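Local coordinates for GphF (Archangium violaceum, PDB 6MBG), which forms a dehydratase domain of the gephyronic acid polyketide synthase and probably removes water from the growing polyketide chain and helps to move the resulting double bond, at residues L55-A60 with A93-R98; L74-V79 with G126-R131; Q208-L213 with L246-P251; H220-V225 with T254-T259. One frame throughout, in Å; residues are numbered along the deposited sequence.

Contact 1. Residues L55-A60 with A93-R98; sequences LEMALA and ARLRLR
Helix segment 55-60 lies across strand 93-98 with Met57 opposite Leu97, the axes 9.8 Å apart at closest approach and crossing at -47°. This is the helix-on-sheet packing of the hot dog fold, in which helix 52-65 is wrapped by an antiparallel sheet; here it belongs to the first of the two hot dog units expected in a polyketide synthase dehydratase. Met57 supplies most of the helix side. Its CG stands anti to the carbonyl carbon (chi1 -71°), and the chain runs straight through chi2 before bending at the thioether, which brings the sulfur to the CD1 methyl of Leu95, the two side chains passing at a slant: SD of Met57 is 4.1 Å from CD1 of Leu95, and CE lies beside CB of Leu95. Leu97 has its CG anti to the backbone N and sets CD1 against the helix backbone, at the carbonyl of Met57, with CB of Met57 also beside it. Arg96 points away from the helix, and its guanidinium forms a salt bridge with Glu117. Ile106 of strand 103-109 touches both Met57 and Leu97. CD1 of Leu97 sits 3.7 Å from the carbonyl O of Met57 and 4.0 Å from CA of Ala58.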
# COMPACT_ATOMS: atom_id res chain seq x y z
N LEU A 55 5.01 0.84 0.87
CA LEU A 55 4.60 0.40 2.20
C LEU A 55 4.92 -1.08 2.41
O LEU A 55 5.40 -1.47 3.49
CB LEU A 55 3.10 0.65 2.41
CG LEU A 55 2.62 2.09 2.27
CD1 LEU A 55 1.10 2.14 2.42
CD2 LEU A 55 3.26 2.90 3.35
N GLU A 56 4.68 -1.90 1.39
CA GLU A 56 5.06 -3.32 1.46
C GLU A 56 6.57 -3.50 1.60
O GLU A 56 7.04 -4.36 2.36
CB GLU A 56 4.56 -4.07 0.23
CG GLU A 56 5.20 -5.47 -0.01
CD GLU A 56 4.92 -6.46 1.13
OE1 GLU A 56 4.05 -6.15 1.98
OE2 GLU A 56 5.55 -7.55 1.18
N MET A 57 7.36 -2.72 0.84
CA MET A 57 8.82 -2.82 0.94
C MET A 57 9.30 -2.50 2.34
O MET A 57 10.23 -3.14 2.87
CB MET A 57 9.46 -1.86 -0.07
CG MET A 57 9.31 -2.29 -1.54
SD MET A 57 9.94 -1.03 -2.66
CE MET A 57 11.74 -1.15 -2.37
N ALA A 58 8.72 -1.46 2.95
CA ALA A 58 9.11 -1.10 4.32
C ALA A 58 8.74 -2.20 5.32
O ALA A 58 9.51 -2.48 6.25
CB ALA A 58 8.46 0.22 4.72
N LEU A 59 7.54 -2.77 5.19
CA LEU A 59 7.18 -3.88 6.07
C LEU A 59 8.10 -5.08 5.83
O LEU A 59 8.51 -5.76 6.78
CB LEU A 59 5.72 -4.28 5.85
CG LEU A 59 4.65 -3.28 6.28
CD1 LEU A 59 3.32 -3.65 5.59
CD2 LEU A 59 4.45 -3.24 7.82
N ALA A 60 8.42 -5.36 4.57
CA ALA A 60 9.31 -6.47 4.27
C ALA A 60 10.70 -6.24 4.87
O ALA A 60 11.33 -7.19 5.35
CB ALA A 60 9.39 -6.67 2.76
N ALA A 93 13.39 -1.48 -13.84
CA ALA A 93 13.76 -0.41 -12.93
C ALA A 93 14.43 -1.06 -11.72
O ALA A 93 13.98 -2.11 -11.27
CB ALA A 93 12.54 0.37 -12.48
N ARG A 94 15.51 -0.45 -11.22
CA ARG A 94 16.10 -0.89 -9.95
C ARG A 94 15.40 -0.19 -8.80
O ARG A 94 15.21 1.02 -8.83
CB ARG A 94 17.60 -0.60 -9.92
CG ARG A 94 18.43 -1.81 -10.26
CD ARG A 94 19.88 -1.67 -9.82
NE ARG A 94 20.79 -1.76 -10.96
CZ ARG A 94 21.15 -2.90 -11.56
NH1 ARG A 94 21.99 -2.89 -12.58
NH2 ARG A 94 20.66 -4.06 -11.13
N LEU A 95 15.00 -0.96 -7.79
CA LEU A 95 14.38 -0.46 -6.58
C LEU A 95 15.35 -0.67 -5.42
O LEU A 95 16.05 -1.69 -5.37
CB LEU A 95 13.08 -1.21 -6.27
CG LEU A 95 11.79 -0.72 -6.89
CD1 LEU A 95 10.70 -1.74 -6.59
CD2 LEU A 95 11.50 0.64 -6.28
N ARG A 96 15.43 0.30 -4.51
CA ARG A 96 16.38 0.23 -3.42
C ARG A 96 15.72 0.69 -2.13
O ARG A 96 15.03 1.70 -2.11
CB ARG A 96 17.61 1.13 -3.73
CG ARG A 96 18.73 1.10 -2.74
CD ARG A 96 19.77 2.20 -3.10
NE ARG A 96 19.30 3.56 -2.80
CZ ARG A 96 19.97 4.66 -3.14
NH1 ARG A 96 21.12 4.57 -3.81
NH2 ARG A 96 19.50 5.86 -2.81
N LEU A 97 15.96 -0.04 -1.04
CA LEU A 97 15.60 0.42 0.29
C LEU A 97 16.88 0.44 1.12
O LEU A 97 17.56 -0.58 1.24
CB LEU A 97 14.56 -0.49 0.96
CG LEU A 97 14.07 0.00 2.33
CD1 LEU A 97 12.59 -0.33 2.52
CD2 LEU A 97 14.93 -0.56 3.50
N ARG A 98 17.19 1.61 1.69
CA ARG A 98 18.30 1.78 2.63
C ARG A 98 17.73 2.11 4.00
O ARG A 98 16.71 2.81 4.11
CB ARG A 98 19.21 2.93 2.19
CG ARG A 98 19.72 2.81 0.78
CD ARG A 98 20.53 4.04 0.39
NE ARG A 98 21.81 4.11 1.12
CZ ARG A 98 22.08 5.02 2.04
NH1 ARG A 98 21.17 5.93 2.37
NH2 ARG A 98 23.26 5.04 2.64

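Contact 2. Residues L74-V79 with G126-R131; sequences LIVEDV and GRIARR. With BU1 (1,4-butanediol), chain C.
Antiparallel pairing of two neighbouring strands joins 74-79 to 126-131, at the place where strand 73-81 turns a corner beside a bound butanediol. Ile75 with Ala129 and Glu77 with Arg127 are the hydrogen-bonded pairs, each held by two N-H to O=C bonds; the straightest runs from Glu77 N to Arg127 O (2.8 Å, 161° at the hydrogen). The non-hydrogen-bonded pairs Leu74 with Arg130 and Val76 with Ile128 send their side chains to the face covered by helix 52-65, where Leu74 and Val76 meet Leu59. In the hot dog fold this is the concave side of the sheet, curled round its central helix. On the other face CB of Ile75 packs 4.0 Å from CB of Ala129. Arg127 reaches back over Glu77, its CG anti to the backbone N and its chain bent at chi3 (-31°), so that NH1 meets OE1 edge-on in a salt bridge, with carboxylate and guanidinium planes 85° apart. The modelled separation is too short for its exact geometry to be trusted. OE2 of Glu77 has a second partner in Arg231. Gly126 fits tightly against the corner: a CB there would lie 3.0 Å from Glu77 O and from Val79 CG2. Beyond the corner, the diol gives a hydrogen bond from O5 to Val79 O (3.1 Å), and its C4 lies 3.1 Å from Asp78 OD1.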
# COMPACT_ATOMS: atom_id res chain seq x y z
N LEU A 74 4.62 -6.08 12.64
CA LEU A 74 5.50 -5.23 11.85
C LEU A 74 4.90 -3.84 11.75
O LEU A 74 3.69 -3.68 11.56
CB LEU A 74 5.71 -5.81 10.46
CG LEU A 74 6.18 -7.25 10.36
CD1 LEU A 74 6.19 -7.69 8.88
CD2 LEU A 74 7.59 -7.33 10.97
N ILE A 75 5.75 -2.82 11.87
CA ILE A 75 5.29 -1.45 12.00
C ILE A 75 6.04 -0.57 11.01
O ILE A 75 7.27 -0.68 10.89
CB ILE A 75 5.46 -0.92 13.44
CG1 ILE A 75 4.66 -1.79 14.41
CG2 ILE A 75 5.04 0.52 13.53
CD1 ILE A 75 5.06 -1.64 15.83
N VAL A 76 5.31 0.29 10.31
CA VAL A 76 5.91 1.39 9.56
C VAL A 76 5.25 2.66 10.04
O VAL A 76 4.02 2.71 10.22
CB VAL A 76 5.78 1.21 8.03
CG1 VAL A 76 6.68 2.20 7.30
CG2 VAL A 76 6.16 -0.19 7.63
N GLU A 77 6.05 3.70 10.26
CA GLU A 77 5.55 4.93 10.85
C GLU A 77 6.05 6.13 10.07
O GLU A 77 7.11 6.08 9.45
CB GLU A 77 6.01 5.10 12.30
CG GLU A 77 5.18 4.39 13.31
CD GLU A 77 5.62 4.74 14.71
OE1 GLU A 77 6.84 4.76 14.94
OE2 GLU A 77 4.74 5.02 15.55
N ASP A 78 5.27 7.21 10.14
CA ASP A 78 5.69 8.53 9.67
C ASP A 78 6.14 8.46 8.20
O ASP A 78 7.21 8.94 7.83
CB ASP A 78 6.80 9.08 10.59
CG ASP A 78 7.26 10.47 10.21
OD1 ASP A 78 6.43 11.30 9.79
OD2 ASP A 78 8.48 10.74 10.33
N VAL A 79 5.28 7.88 7.36
CA VAL A 79 5.63 7.63 5.96
C VAL A 79 5.25 8.82 5.11
O VAL A 79 4.15 9.39 5.24
CB VAL A 79 4.95 6.35 5.45
CG1 VAL A 79 5.10 6.23 3.93
CG2 VAL A 79 5.56 5.17 6.11
N GLY A 126 10.38 6.97 5.86
CA GLY A 126 9.62 6.71 7.07
C GLY A 126 10.49 6.01 8.10
O GLY A 126 11.72 6.04 8.01
N ARG A 127 9.84 5.34 9.05
CA ARG A 127 10.52 4.60 10.11
C ARG A 127 9.93 3.20 10.19
O ARG A 127 8.75 2.99 9.92
CB ARG A 127 10.39 5.32 11.45
CG ARG A 127 11.12 4.67 12.62
CD ARG A 127 10.77 5.36 13.95
NE ARG A 127 10.49 6.79 13.77
CZ ARG A 127 9.29 7.35 13.95
NH1 ARG A 127 8.25 6.60 14.31
NH2 ARG A 127 9.13 8.65 13.76
N ILE A 128 10.77 2.21 10.50
CA ILE A 128 10.32 0.83 10.65
C ILE A 128 10.49 0.41 12.10
O ILE A 128 11.33 0.93 12.84
CB ILE A 128 11.06 -0.16 9.72
CG1 ILE A 128 12.58 -0.00 9.85
CG2 ILE A 128 10.55 -0.01 8.26
CD1 ILE A 128 13.38 -1.17 9.25
N ALA A 129 9.69 -0.58 12.49
CA ALA A 129 9.75 -1.10 13.85
C ALA A 129 9.07 -2.46 13.88
O ALA A 129 8.43 -2.88 12.91
CB ALA A 129 9.11 -0.14 14.85
N ARG A 130 9.20 -3.12 15.02
CA ARG A 130 8.72 -4.48 15.19
C ARG A 130 8.40 -4.64 16.67
O ARG A 130 9.23 -4.31 17.51
CB ARG A 130 9.80 -5.47 14.75
CG ARG A 130 9.38 -6.91 14.76
CD ARG A 130 10.40 -7.79 14.05
NE ARG A 130 10.04 -9.20 14.17
CZ ARG A 130 10.26 -10.12 13.24
NH1 ARG A 130 10.86 -9.77 12.10
NH2 ARG A 130 9.87 -11.37 13.43
N ARG A 131 7.20 -5.13 16.99
CA ARG A 131 6.86 -5.31 18.39
C ARG A 131 6.19 -6.66 18.60
O ARG A 131 5.58 -7.22 17.69
CB ARG A 131 5.94 -4.18 18.88
CG ARG A 131 6.69 -2.90 19.22
CD ARG A 131 7.74 -3.14 20.31
NE ARG A 131 7.17 -3.56 21.60
CZ ARG A 131 7.42 -4.73 22.19
NH1 ARG A 131 6.85 -5.02 23.36
NH2 ARG A 131 8.23 -5.61 21.62
C1 BU1 C . 2.27 11.89 6.55
C2 BU1 C . 3.19 11.50 7.71
C3 BU1 C . 2.40 11.47 9.02
C4 BU1 C . 3.40 11.38 10.18
O5 BU1 C . 3.05 12.29 5.45
O6 BU1 C . 2.75 11.22 11.41

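Contact 3. Residues Q208-L213 with L246-P251; sequences QCVFAL and LRLHPP. With BU1 (1,4-butanediol), chain D.
Leu213 swings its CG anti to the backbone N (chi1 -165°) and Leu246 places its own between the backbone N and the carbonyl carbon (chi1 62°), so that the two leucines slide past each other in opposite directions. They meet where helix 200-214 packs on strand 241-248, the helix-on-sheet core of the second hot dog unit, with segment axes 9.3 Å apart. The contact is wholly apolar. CD2 of Leu213 touches two strand methyls, 3.6 Å from CD1 of Leu246 and 3.5 Å from CD1 of Leu248. Leu246 sends its other branch back along the helix, where CD2 reaches 3.5 Å from CB of Cys209 and also borders Val210. Leu264 of strand 259-267 packs on Val210 too, extending the layer under the helix. Phe211 points away from the strand, toward the ligand pocket. One face of its ring carries a butanediol, whose O6 stands 3.4 Å above the ring plane, offset toward the rim; the backbone N of Gln208 lies over the other face. An alanine at Phe211 is likely to leave the diol without its aromatic wall and open a gap between it and the helix. A second butanediol touches both Leu213 and Leu248. Beyond the rim on the diol's side of the Phe211 ring, C4 of the first diol lies 3.3 Å from CE2 of Phe211.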
# COMPACT_ATOMS: atom_id res chain seq x y z
N GLN A 208 -8.80 1.72 -2.24
CA GLN A 208 -9.85 2.00 -3.22
C GLN A 208 -11.24 2.01 -2.59
O GLN A 208 -12.17 2.63 -3.13
CB GLN A 208 -9.81 0.97 -4.35
CG GLN A 208 -8.67 1.18 -5.32
CD GLN A 208 -8.93 0.48 -6.63
OE1 GLN A 208 -9.98 0.68 -7.28
NE2 GLN A 208 -7.99 -0.37 -7.03
N CYS A 209 -11.41 1.29 -1.47
CA CYS A 209 -12.65 1.41 -0.70
C CYS A 209 -12.84 2.83 -0.22
O CYS A 209 -13.97 3.34 -0.21
CB CYS A 209 -12.64 0.44 0.48
SG CYS A 209 -12.89 -1.31 0.02
N VAL A 210 -11.76 3.48 0.23
CA VAL A 210 -11.82 4.89 0.60
C VAL A 210 -12.19 5.74 -0.61
O VAL A 210 -13.05 6.62 -0.52
CB VAL A 210 -10.49 5.37 1.21
CG1 VAL A 210 -10.62 6.82 1.66
CG2 VAL A 210 -10.05 4.48 2.38
N PHE A 211 -11.51 5.51 -1.75
CA PHE A 211 -11.80 6.28 -2.95
C PHE A 211 -13.26 6.14 -3.33
O PHE A 211 -13.89 7.11 -3.74
CB PHE A 211 -10.94 5.82 -4.15
CG PHE A 211 -9.43 5.85 -3.91
CD1 PHE A 211 -8.87 6.65 -2.92
CD2 PHE A 211 -8.59 5.06 -4.67
CE1 PHE A 211 -7.46 6.66 -2.67
CE2 PHE A 211 -7.19 5.06 -4.45
CZ PHE A 211 -6.64 5.87 -3.43
N ALA A 212 -13.80 4.92 -3.23
CA ALA A 212 -15.16 4.67 -3.67
C ALA A 212 -16.15 5.43 -2.80
O ALA A 212 -17.20 5.89 -3.30
CB ALA A 212 -15.46 3.17 -3.65
N LEU A 213 -15.86 5.56 -1.51
CA LEU A 213 -16.66 6.42 -0.65
C LEU A 213 -16.59 7.87 -1.12
O LEU A 213 -17.61 8.55 -1.27
CB LEU A 213 -16.17 6.29 0.81
CG LEU A 213 -17.04 6.83 1.96
CD1 LEU A 213 -18.38 6.16 1.96
CD2 LEU A 213 -16.36 6.60 3.29
N LEU A 246 -13.28 1.38 7.41
CA LEU A 246 -12.57 2.63 7.18
C LEU A 246 -13.41 3.80 7.68
O LEU A 246 -14.64 3.72 7.76
CB LEU A 246 -12.24 2.82 5.68
CG LEU A 246 -13.48 2.91 4.77
CD1 LEU A 246 -13.81 4.37 4.49
CD2 LEU A 246 -13.26 2.19 3.47
N ARG A 247 -12.72 4.89 8.01
CA ARG A 247 -13.37 6.11 8.47
C ARG A 247 -12.62 7.30 7.90
O ARG A 247 -11.43 7.47 8.17
CB ARG A 247 -13.40 6.19 10.00
CG ARG A 247 -14.02 7.49 10.53
CD ARG A 247 -13.95 7.56 12.07
NE ARG A 247 -14.84 6.60 12.71
CZ ARG A 247 -14.58 5.96 13.85
NH1 ARG A 247 -13.43 6.18 14.49
NH2 ARG A 247 -15.45 5.09 14.33
N LEU A 248 -13.33 8.13 7.14
CA LEU A 248 -12.78 9.39 6.67
C LEU A 248 -12.88 10.45 7.76
O LEU A 248 -13.92 10.59 8.41
CB LEU A 248 -13.53 9.87 5.43
CG LEU A 248 -13.19 9.27 4.07
CD1 LEU A 248 -14.34 9.51 3.11
CD2 LEU A 248 -11.91 9.92 3.53
N HIS A 249 -11.80 11.20 7.95
CA HIS A 249 -11.85 12.36 8.82
C HIS A 249 -12.78 13.42 8.21
O HIS A 249 -13.09 13.37 7.02
CB HIS A 249 -10.45 12.93 9.03
CG HIS A 249 -9.54 12.00 9.77
ND1 HIS A 249 -8.39 12.43 10.41
CD2 HIS A 249 -9.60 10.67 9.98
CE1 HIS A 249 -7.79 11.40 10.97
NE2 HIS A 249 -8.50 10.32 10.73
N PRO A 250 -13.24 14.38 9.02
CA PRO A 250 -14.17 15.40 8.50
C PRO A 250 -13.51 16.28 7.45
O PRO A 250 -12.41 16.81 7.68
CB PRO A 250 -14.56 16.20 9.76
CG PRO A 250 -13.45 15.94 10.74
CD PRO A 250 -12.96 14.55 10.45
N PRO A 251 -14.14 16.44 6.29
CA PRO A 251 -13.50 17.19 5.20
C PRO A 251 -13.59 18.68 5.41
O PRO A 251 -14.49 19.19 6.08
CB PRO A 251 -14.31 16.77 3.96
CG PRO A 251 -15.31 15.72 4.44
CD PRO A 251 -15.46 15.94 5.91
C1 BU1 D . -4.26 5.34 -6.77
C2 BU1 D . -4.83 6.75 -6.97
C3 BU1 D . -5.98 6.81 -7.99
C4 BU1 D . -7.38 6.67 -7.34
O5 BU1 D . -3.85 5.15 -5.43
O6 BU1 D . -7.97 7.80 -6.69

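Contact 4. Residues H220-V225 with T254-T259; sequences HREPFV and TDHNQT. With BU1 (1,4-butanediol), chain D.
This contact borders a butanediol pocket, and Phe224 belongs to both: its carbonyl lines the pocket while its ring packs against the loop 254-259. The diol gives a hydrogen bond from O6 to Phe224 O (2.8 Å), with CB of Pro223 3.3 Å from O6 of the diol, and the hydroxyl of Tyr215 also bonds the ligand. With CG anti to the carbonyl carbon (chi1 -73°), the ring is carried round to the loop backbone. Its CZ comes 3.2 Å from Asn257 O and its CE1 3.6 Å from Gln258 O, both oxygens approaching obliquely; the N of Thr259 lies in the ring plane, at the edge. Replacing Phe224 by an alanine would probably open a gap between the start of the strand and the loop, leaving the Asn257 and Gln258 carbonyls without the ring that packs on them. Nearer the surface, OE2 of Glu222 stands at the edge of the His256 ring, 3.6 Å from NE2, with carboxylate and imidazole planes 43° apart. Arg284 binds both segments, giving one N-H to Glu222 O and another to Asn257 O. The loop also reaches a second butanediol through Asn257, whose ND2 bonds Glu218. No hydrogen bond crosses directly between the segments, so their cohesion rests on ring packing, the shared arginine and, if His256 is protonated, probably a modest attraction to Glu222.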
# COMPACT_ATOMS: atom_id res chain seq x y z
N HIS A 220 -14.04 12.02 -9.84
CA HIS A 220 -12.89 11.12 -9.86
C HIS A 220 -11.79 11.60 -10.80
O HIS A 220 -10.74 10.95 -10.88
CB HIS A 220 -13.32 9.71 -10.26
CG HIS A 220 -13.62 9.59 -11.72
ND1 HIS A 220 -14.71 10.19 -12.29
CD2 HIS A 220 -12.95 8.97 -12.72
CE1 HIS A 220 -14.72 9.94 -13.59
NE2 HIS A 220 -13.66 9.20 -13.87
N ARG A 221 -12.01 12.69 -11.52
CA ARG A 221 -10.91 13.31 -12.25
C ARG A 221 -9.99 13.98 -11.24
O ARG A 221 -10.39 14.29 -10.11
CB ARG A 221 -11.45 14.31 -13.27
CG ARG A 221 -12.14 13.67 -14.48
CD ARG A 221 -11.43 12.37 -14.91
NE ARG A 221 -11.30 12.21 -16.36
CZ ARG A 221 -12.20 11.62 -17.14
NH1 ARG A 221 -13.32 11.13 -16.62
NH2 ARG A 221 -11.98 11.52 -18.44
N GLU A 222 -8.73 14.20 -11.66
CA GLU A 222 -7.61 14.49 -10.76
C GLU A 222 -7.76 13.62 -9.51
O GLU A 222 -8.12 14.13 -8.44
CB GLU A 222 -7.51 15.99 -10.42
CG GLU A 222 -8.76 16.68 -9.83
CD GLU A 222 -8.79 18.18 -10.05
OE1 GLU A 222 -7.84 18.72 -10.66
OE2 GLU A 222 -9.76 18.82 -9.59
N PRO A 223 -7.55 12.32 -9.63
CA PRO A 223 -7.91 11.41 -8.54
C PRO A 223 -7.02 11.57 -7.32
O PRO A 223 -5.88 12.04 -7.39
CB PRO A 223 -7.73 10.02 -9.16
CG PRO A 223 -6.69 10.23 -10.22
CD PRO A 223 -6.99 11.59 -10.78
N PHE A 224 -7.55 11.13 -6.18
CA PHE A 224 -6.79 11.19 -4.94
C PHE A 224 -5.66 10.17 -4.98
O PHE A 224 -5.86 9.03 -5.41
CB PHE A 224 -7.69 10.93 -3.73
CG PHE A 224 -8.61 12.07 -3.40
CD1 PHE A 224 -8.20 13.10 -2.57
CD2 PHE A 224 -9.90 12.12 -3.95
CE1 PHE A 224 -9.05 14.15 -2.28
CE2 PHE A 224 -10.75 13.17 -3.66
CZ PHE A 224 -10.33 14.19 -2.83
N VAL A 225 -4.50 10.59 -4.48
CA VAL A 225 -3.29 9.79 -4.44
C VAL A 225 -2.77 9.74 -3.00
O VAL A 225 -2.68 10.79 -2.35
CB VAL A 225 -2.22 10.38 -5.38
CG1 VAL A 225 -0.96 9.56 -5.33
CG2 VAL A 225 -2.76 10.48 -6.81
N THR A 254 -17.69 20.45 1.81
CA THR A 254 -18.75 19.47 1.59
C THR A 254 -18.99 19.18 0.12
O THR A 254 -19.81 18.31 -0.20
CB THR A 254 -20.05 19.94 2.25
OG1 THR A 254 -20.25 21.34 1.99
CG2 THR A 254 -19.99 19.70 3.76
N ASP A 255 -18.31 19.88 -0.78
CA ASP A 255 -18.49 19.69 -2.21
C ASP A 255 -17.28 19.05 -2.88
O ASP A 255 -17.41 18.03 -3.56
CB ASP A 255 -18.79 21.04 -2.87
CG ASP A 255 -20.14 21.62 -2.45
OD1 ASP A 255 -21.17 21.22 -3.04
OD2 ASP A 255 -20.16 22.47 -1.54
N HIS A 256 -16.09 19.63 -2.70
CA HIS A 256 -14.92 19.22 -3.46
C HIS A 256 -13.68 19.50 -2.62
O HIS A 256 -13.45 20.64 -2.20
CB HIS A 256 -14.85 19.98 -4.78
CG HIS A 256 -13.68 19.59 -5.63
ND1 HIS A 256 -13.70 18.50 -6.47
CD2 HIS A 256 -12.45 20.15 -5.77
CE1 HIS A 256 -12.54 18.40 -7.09
NE2 HIS A 256 -11.77 19.39 -6.68
N ASN A 257 -12.88 18.46 -2.38
CA ASN A 257 -11.72 18.58 -1.51
C ASN A 257 -10.45 18.27 -2.28
O ASN A 257 -10.43 17.40 -3.15
CB ASN A 257 -11.83 17.62 -0.32
CG ASN A 257 -12.95 17.99 0.60
OD1 ASN A 257 -12.76 18.73 1.56
ND2 ASN A 257 -14.16 17.50 0.31
N GLN A 258 -9.38 18.99 -1.93
CA GLN A 258 -8.06 18.63 -2.42
C GLN A 258 -7.42 17.52 -1.60
O GLN A 258 -6.58 16.79 -2.12
CB GLN A 258 -7.14 19.85 -2.43
CG GLN A 258 -7.66 21.02 -3.25
CD GLN A 258 -7.89 20.65 -4.70
OE1 GLN A 258 -7.03 20.04 -5.34
NE2 GLN A 258 -9.07 20.99 -5.22
N THR A 259 -7.81 17.37 -0.33
CA THR A 259 -7.22 16.37 0.54
C THR A 259 -8.31 15.65 1.33
O THR A 259 -9.40 16.17 1.56
CB THR A 259 -6.21 16.97 1.53
OG1 THR A 259 -6.87 17.94 2.36
CG2 THR A 259 -5.02 17.63 0.81
C1 BU1 D . -4.26 5.34 -6.77
C2 BU1 D . -4.83 6.75 -6.97
C3 BU1 D . -5.98 6.81 -7.99
C4 BU1 D . -7.38 6.67 -7.34
O5 BU1 D . -3.85 5.15 -5.43
O6 BU1 D . -7.97 7.80 -6.69

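From the N terminus, helix 52-65 opens contact 1 and strand 73-81 opens contact 2 before strand 93-100 closes the first and strand 121-131 the second, so the two cross. They also touch: Ala58 and Leu59 pack on Val76. Later, segments 208-213 and 220-225 come first, then 246-251 and 254-259, so contacts 3 and 4 cross too, meeting where the Phe211 ring touches the Phe224 carbonyl and Pro251 touches Asn257, and sharing one butanediol. Contacts 1 and 3 each seat a helix on a sheet, on opposite sides of the chain's centre; contact 4 joins the start of strand 224-234 to the loop before strand 259-267. Adjacent strands 73-81 and 224-234 join the two halves.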